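Local coordinates for ribonucleoside-diphosphate reductase subunit beta (Streptococcus sanguinis, PDB 4N83), which probably supplies DNA precursors as the dimetal-binding small subunit of a class Ib ribonucleotide reductase, which converts ribonucleotides to deoxyribonucleotides, at residues K102-I107 with K185-D190; K57-L62 with F166-Y171. One frame throughout, in Å; residues are numbered along the deposited sequence.

Contact 1 (K102-I107 with K185-D190); sequences KSYSSI and KLIIRD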
loop_
_atom_site.group_PDB
_atom_site.type_symbol
_atom_site.label_atom_id
_atom_site.label_comp_id
_atom_site.label_asym_id
_atom_site.label_seq_id
_atom_site.Cartn_x
_atom_site.Cartn_y
_atom_site.Cartn_z
ATOM N N LYS A 102 -12.572 3.675 1.064
ATOM C CA LYS A 102 -13.082 4.621 0.067
ATOM C C LYS A 102 -14.359 4.119 -0.607
ATOM O O LYS A 102 -15.299 4.890 -0.802
ATOM C CB LYS A 102 -12.018 4.924 -0.998
ATOM C CG LYS A 102 -12.519 5.808 -2.133
ATOM C CD LYS A 102 -11.405 6.221 -3.076
ATOM C CE LYS A 102 -11.963 6.796 -4.371
ATOM N NZ LYS A 102 -12.824 7.988 -4.144
ATOM N N SER A 103 -14.388 2.835 -0.958
ATOM C CA SER A 103 -15.511 2.245 -1.700
ATOM C C SER A 103 -16.885 2.564 -1.097
ATOM O O SER A 103 -17.862 2.724 -1.831
ATOM C CB SER A 103 -15.334 0.729 -1.823
ATOM O OG SER A 103 -15.165 0.125 -0.554
ATOM N N TYR A 104 -16.953 2.660 0.230
ATOM C CA TYR A 104 -18.196 3.016 0.918
ATOM C C TYR A 104 -18.668 4.424 0.550
ATOM O O TYR A 104 -19.867 4.655 0.389
ATOM C CB TYR A 104 -18.028 2.926 2.436
ATOM C CG TYR A 104 -17.601 1.567 2.941
ATOM C CD1 TYR A 104 -18.394 0.443 2.729
ATOM C CD2 TYR A 104 -16.411 1.406 3.644
ATOM C CE1 TYR A 104 -18.008 -0.804 3.196
ATOM C CE2 TYR A 104 -16.018 0.167 4.117
ATOM C CZ TYR A 104 -16.818 -0.938 3.890
ATOM O OH TYR A 104 -16.430 -2.174 4.358
ATOM N N SER A 105 -17.723 5.357 0.425
ATOM C CA SER A 105 -18.040 6.743 0.065
ATOM C C SER A 105 -18.677 6.851 -1.325
ATOM O O SER A 105 -19.530 7.713 -1.552
ATOM C CB SER A 105 -16.786 7.623 0.134
ATOM O OG SER A 105 -16.181 7.562 1.415
ATOM N N SER A 106 -18.261 5.977 -2.243
ATOM C CA SER A 106 -18.841 5.916 -3.589
ATOM C C SER A 106 -20.275 5.389 -3.569
ATOM O O SER A 106 -21.102 5.799 -4.385
ATOM C CB SER A 106 -17.987 5.036 -4.501
ATOM O OG SER A 106 -16.670 5.542 -4.597
ATOM N N ILE A 107 -20.560 4.477 -2.640
ATOM C CA ILE A 107 -21.916 3.960 -2.448
ATOM C C ILE A 107 -22.828 5.070 -1.939
ATOM O O ILE A 107 -23.941 5.241 -2.435
ATOM C CB ILE A 107 -21.947 2.780 -1.447
ATOM C CG1 ILE A 107 -21.186 1.575 -2.013
ATOM C CG2 ILE A 107 -23.384 2.385 -1.119
ATOM C CD1 ILE A 107 -20.861 0.516 -0.981
ATOM N N LYS A 185 -18.826 -7.660 -2.350
ATOM C CA LYS A 185 -18.375 -8.995 -2.753
ATOM C C LYS A 185 -16.859 -9.021 -2.959
ATOM O O LYS A 185 -16.182 -9.958 -2.528
ATOM C CB LYS A 185 -19.077 -9.410 -4.053
ATOM C CG LYS A 185 -19.014 -10.895 -4.375
ATOM C CD LYS A 185 -20.283 -11.618 -3.952
ATOM C CE LYS A 185 -20.281 -13.060 -4.436
ATOM N NZ LYS A 185 -19.403 -13.937 -3.614
ATOM N N LEU A 186 -16.339 -7.988 -3.620
ATOM C CA LEU A 186 -14.902 -7.854 -3.867
ATOM C C LEU A 186 -14.106 -7.657 -2.574
ATOM O O LEU A 186 -12.989 -8.163 -2.450
ATOM C CB LEU A 186 -14.633 -6.686 -4.823
ATOM C CG LEU A 186 -15.118 -6.868 -6.265
ATOM C CD1 LEU A 186 -15.270 -5.522 -6.958
ATOM C CD2 LEU A 186 -14.179 -7.774 -7.048
ATOM N N ILE A 187 -14.680 -6.920 -1.623
ATOM C CA ILE A 187 -14.037 -6.678 -0.325
ATOM C C ILE A 187 -13.858 -7.985 0.448
ATOM O O ILE A 187 -12.808 -8.218 1.048
ATOM C CB ILE A 187 -14.835 -5.663 0.529
ATOM C CG1 ILE A 187 -14.753 -4.267 -0.099
ATOM C CG2 ILE A 187 -14.308 -5.619 1.961
ATOM C CD1 ILE A 187 -15.807 -3.296 0.391
ATOM N N ILE A 188 -14.885 -8.832 0.421
ATOM C CA ILE A 188 -14.840 -10.140 1.080
ATOM C C ILE A 188 -13.804 -11.057 0.416
ATOM O O ILE A 188 -13.145 -11.845 1.097
ATOM C CB ILE A 188 -16.231 -10.822 1.079
ATOM C CG1 ILE A 188 -17.233 -9.995 1.897
ATOM C CG2 ILE A 188 -16.146 -12.238 1.642
ATOM C CD1 ILE A 188 -18.682 -10.256 1.539
ATOM N N ARG A 189 -13.663 -10.951 -0.905
ATOM C CA ARG A 189 -12.662 -11.729 -1.638
ATOM C C ARG A 189 -11.244 -11.384 -1.178
ATOM O O ARG A 189 -10.403 -12.274 -1.035
ATOM C CB ARG A 189 -12.787 -11.499 -3.148
ATOM C CG ARG A 189 -11.960 -12.463 -3.989
ATOM C CD ARG A 189 -12.095 -12.178 -5.477
ATOM N NE ARG A 189 -11.403 -10.953 -5.880
ATOM C CZ ARG A 189 -11.401 -10.455 -7.117
ATOM N NH1 ARG A 189 -12.055 -11.069 -8.097
ATOM N NH2 ARG A 189 -10.740 -9.333 -7.378
ATOM N N ASP A 190 -10.987 -10.097 -0.952
ATOM C CA ASP A 190 -9.688 -9.644 -0.447
ATOM C C ASP A 190 -9.478 -10.048 1.008
ATOM O O ASP A 190 -8.407 -10.539 1.368
ATOM C CB ASP A 190 -9.542 -8.121 -0.577
ATOM C CG ASP A 190 -9.256 -7.674 -1.999
ATOM O OD1 ASP A 190 -8.641 -8.441 -2.771
ATOM O OD2 ASP A 190 -9.640 -6.536 -2.341
#

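Contact 2 (K57-L62 with F166-Y171); sequences KVFGGL and FTPLYY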
loop_
_atom_site.group_PDB
_atom_site.type_symbol
_atom_site.label_atom_id
_atom_site.label_comp_id
_atom_site.label_asym_id
_atom_site.label_seq_id
_atom_site.Cartn_x
_atom_site.Cartn_y
_atom_site.Cartn_z
ATOM N N LYS A 57 -26.139 2.848 8.099
ATOM C CA LYS A 57 -25.552 2.529 9.402
ATOM C C LYS A 57 -24.604 1.329 9.330
ATOM O O LYS A 57 -23.643 1.242 10.097
ATOM C CB LYS A 57 -26.654 2.250 10.429
ATOM C CG LYS A 57 -27.440 3.482 10.852
ATOM C CD LYS A 57 -28.453 3.145 11.934
ATOM C CE LYS A 57 -29.020 4.398 12.580
ATOM N NZ LYS A 57 -30.017 4.071 13.636
ATOM N N VAL A 58 -24.888 0.409 8.410
ATOM C CA VAL A 58 -24.070 -0.786 8.218
ATOM C C VAL A 58 -22.740 -0.439 7.553
ATOM O O VAL A 58 -21.679 -0.720 8.109
ATOM C CB VAL A 58 -24.829 -1.853 7.391
ATOM C CG1 VAL A 58 -23.876 -2.842 6.733
ATOM C CG2 VAL A 58 -25.827 -2.587 8.277
ATOM N N PHE A 59 -22.803 0.166 6.368
ATOM C CA PHE A 59 -21.590 0.519 5.627
ATOM C C PHE A 59 -20.749 1.535 6.394
ATOM O O PHE A 59 -19.531 1.390 6.485
ATOM C CB PHE A 59 -21.924 1.072 4.234
ATOM C CG PHE A 59 -22.567 0.071 3.308
ATOM C CD1 PHE A 59 -22.087 -1.234 3.212
ATOM C CD2 PHE A 59 -23.638 0.442 2.507
ATOM C CE1 PHE A 59 -22.678 -2.146 2.354
ATOM C CE2 PHE A 59 -24.229 -0.467 1.643
ATOM C CZ PHE A 59 -23.750 -1.763 1.568
ATOM N N GLY A 60 -21.407 2.551 6.946
ATOM C CA GLY A 60 -20.734 3.569 7.747
ATOM C C GLY A 60 -20.005 3.001 8.953
ATOM O O GLY A 60 -18.929 3.478 9.313
ATOM N N GLY A 61 -20.597 1.988 9.583
ATOM C CA GLY A 61 -19.973 1.308 10.717
ATOM C C GLY A 61 -18.740 0.519 10.313
ATOM O O GLY A 61 -17.747 0.493 11.038
ATOM N N LEU A 62 -18.814 -0.125 9.150
ATOM C CA LEU A 62 -17.680 -0.859 8.590
ATOM C C LEU A 62 -16.603 0.098 8.077
ATOM O O LEU A 62 -15.412 -0.208 8.154
ATOM C CB LEU A 62 -18.143 -1.772 7.453
ATOM C CG LEU A 62 -19.152 -2.867 7.812
ATOM C CD1 LEU A 62 -19.741 -3.466 6.543
ATOM C CD2 LEU A 62 -18.516 -3.945 8.678
ATOM N N PHE A 166 -23.931 -9.105 6.210
ATOM C CA PHE A 166 -25.208 -9.830 6.161
ATOM C C PHE A 166 -26.285 -9.112 5.336
ATOM O O PHE A 166 -27.069 -9.760 4.638
ATOM C CB PHE A 166 -25.725 -10.080 7.586
ATOM C CG PHE A 166 -26.959 -10.945 7.649
ATOM C CD1 PHE A 166 -26.853 -12.321 7.810
ATOM C CD2 PHE A 166 -28.228 -10.382 7.561
ATOM C CE1 PHE A 166 -27.985 -13.118 7.876
ATOM C CE2 PHE A 166 -29.362 -11.174 7.622
ATOM C CZ PHE A 166 -29.241 -12.543 7.780
ATOM N N THR A 167 -26.322 -7.783 5.422
ATOM C CA THR A 167 -27.352 -6.985 4.745
ATOM C C THR A 167 -27.215 -6.967 3.209
ATOM O O THR A 167 -28.160 -7.341 2.514
ATOM C CB THR A 167 -27.410 -5.545 5.305
ATOM O OG1 THR A 167 -27.545 -5.593 6.730
ATOM C CG2 THR A 167 -28.589 -4.776 4.718
ATOM N N PRO A 168 -26.054 -6.534 2.670
ATOM C CA PRO A 168 -25.913 -6.525 1.207
ATOM C C PRO A 168 -25.919 -7.919 0.571
ATOM O O PRO A 168 -26.351 -8.066 -0.573
ATOM C CB PRO A 168 -24.558 -5.841 0.986
ATOM C CG PRO A 168 -23.812 -6.059 2.255
ATOM C CD PRO A 168 -24.853 -5.990 3.329
ATOM N N LEU A 169 -25.438 -8.922 1.305
ATOM C CA LEU A 169 -25.502 -10.316 0.854
ATOM C C LEU A 169 -26.946 -10.829 0.818
ATOM O O LEU A 169 -27.292 -11.660 -0.026
ATOM C CB LEU A 169 -24.654 -11.220 1.758
ATOM C CG LEU A 169 -23.132 -11.046 1.693
ATOM C CD1 LEU A 169 -22.461 -11.805 2.829
ATOM C CD2 LEU A 169 -22.580 -11.499 0.350
ATOM N N TYR A 170 -27.775 -10.339 1.739
ATOM C CA TYR A 170 -29.200 -10.679 1.771
ATOM C C TYR A 170 -29.915 -10.174 0.517
ATOM O O TYR A 170 -30.685 -10.910 -0.102
ATOM C CB TYR A 170 -29.862 -10.107 3.036
ATOM C CG TYR A 170 -31.378 -10.110 3.020
ATOM C CD1 TYR A 170 -32.098 -11.232 3.424
ATOM C CD2 TYR A 170 -32.092 -8.984 2.612
ATOM C CE1 TYR A 170 -33.484 -11.234 3.413
ATOM C CE2 TYR A 170 -33.477 -8.979 2.597
ATOM C CZ TYR A 170 -34.167 -10.104 2.999
ATOM O OH TYR A 170 -35.542 -10.099 2.985
ATOM N N TYR A 171 -29.652 -8.923 0.149
ATOM C CA TYR A 171 -30.271 -8.318 -1.031
ATOM C C TYR A 171 -29.763 -8.933 -2.336
ATOM O O TYR A 171 -30.533 -9.088 -3.286
ATOM C CB TYR A 171 -30.057 -6.800 -1.041
ATOM C CG TYR A 171 -30.868 -6.070 0.008
ATOM C CD1 TYR A 171 -32.257 -6.018 -0.071
ATOM C CD2 TYR A 171 -30.249 -5.428 1.079
ATOM C CE1 TYR A 171 -33.007 -5.353 0.886
ATOM C CE2 TYR A 171 -30.991 -4.761 2.041
ATOM C CZ TYR A 171 -32.370 -4.725 1.940
ATOM O OH TYR A 171 -33.114 -4.063 2.891
#

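Contact 1 (K102-I107 with K185-D190)
The phenol end of the Tyr104 ring meets CD1 of Ile187 at an oblique tilt, CZ at 4.3 Å and OH at 4.2 Å from that methyl. The Tyr104 side chain also packs on Phe59, Leu62 and Thr63 of helix 49-78 and on Ile184 of helix 178-206. The other flat group here, the Arg189 guanidinium, has CD2 of Leu186 over one face, toward its rim. These helices belong to the ferritin-like bundle that houses the dimanganese centre, and the contact joins helix 84-111 to helix 178-206 in the buried interior. Tyr104, the predicted active-site residue, hydrogen-bonds through OH to OD2 of the manganese ligand Asp66, consistent with the redox-active tyrosine of this family. Ile187 adds an apolar side chain about 5 Å from a manganese ion at the nearest atoms, and Phe165 and Trp30 pack on it. CG1 lies beside the backbone N (chi1 -69°) and the chain runs on extended, sending CD1 toward helix 84-111; the nearest CA atoms of the segments, Ser103 and Ile187, are 9.1 Å apart. Asp190 OD2 bonds both Trp30 NE1 and NE2 of the metal ligand His100, consistent with a second-shell residue orienting the imidazole. The hydroxyl of Ser103 is hydrogen-bonded to the carbonyl of His100, and its OG lies 3.6 Å from CD1 of Ile187.

Contact 2 (K57-L62 with F166-Y171)
The Phe59 and Pro168 side chains pass each other running in opposing senses, the aromatic ring bringing CE1 to 4.1 Å from CG of the proline and CZ to 4.2 Å from its CB. The approach is oblique to the ring plane. With CG beside the backbone N (chi1 -65°), the Phe59 ring swings out from its helix so that its far end reaches the partner, although its CB does not aim there. One residue back, Val58 does point across: CG2 lies 3.8 Å from OG1 of Thr167, and Val58 and Thr167 have the nearest CA atoms across the two segments, 7.8 Å apart. That hydroxyl is hydrogen-bonded to Tyr240 OH at the end of helix 211-240, so it meets the valine methyl with a polar partner already in place. Helix 162-173 is kinked here: neither Thr167 nor Pro168 has a backbone N bonded to the preceding turn, and a proline nitrogen has no hydrogen to give. The proline ring faces helix 49-78 at this kink. All four touching residues are buried, and no hydrogen bond crosses between the segments. Away from this close pairing the fit slackens: Leu62 aims toward helix 162-173, yet its side chain stays 6.5 Å short of the opposing segment. On the partly exposed margins Lys57 makes a cation-pi contact with Trp123, and the ring of Tyr170 meets that of Trp245. Phe59 also packs on Ile107 and Phe108 of helix 84-111 and on Val180 and Ile184 of helix 178-206, and Ile184 touches Pro168 as well; those two helices thus both border this contact.

Both contacts are buried, their centres 11 Å apart. Contact 2 joins helix 49-78 to helix 162-173 and contact 1 joins 84-111 to 178-206, so each links a helix of one consecutive pair to a helix of another, and their segments alternate along the chain. They touch directly: Tyr104 OH packs 3.6 Å from Leu62 CB, and Ile188 adds apolar packing on Leu169. Contact 1 lies beside the metal centre and mixes apolar packing with hydroxyls tied to a ligand carboxylate and a helix backbone. Contact 2 stands further off, the Phe59 side chain about 12 Å from manganese at nearest atoms, and combines aromatic-proline packing with one hydroxyl bonded to a tyrosine.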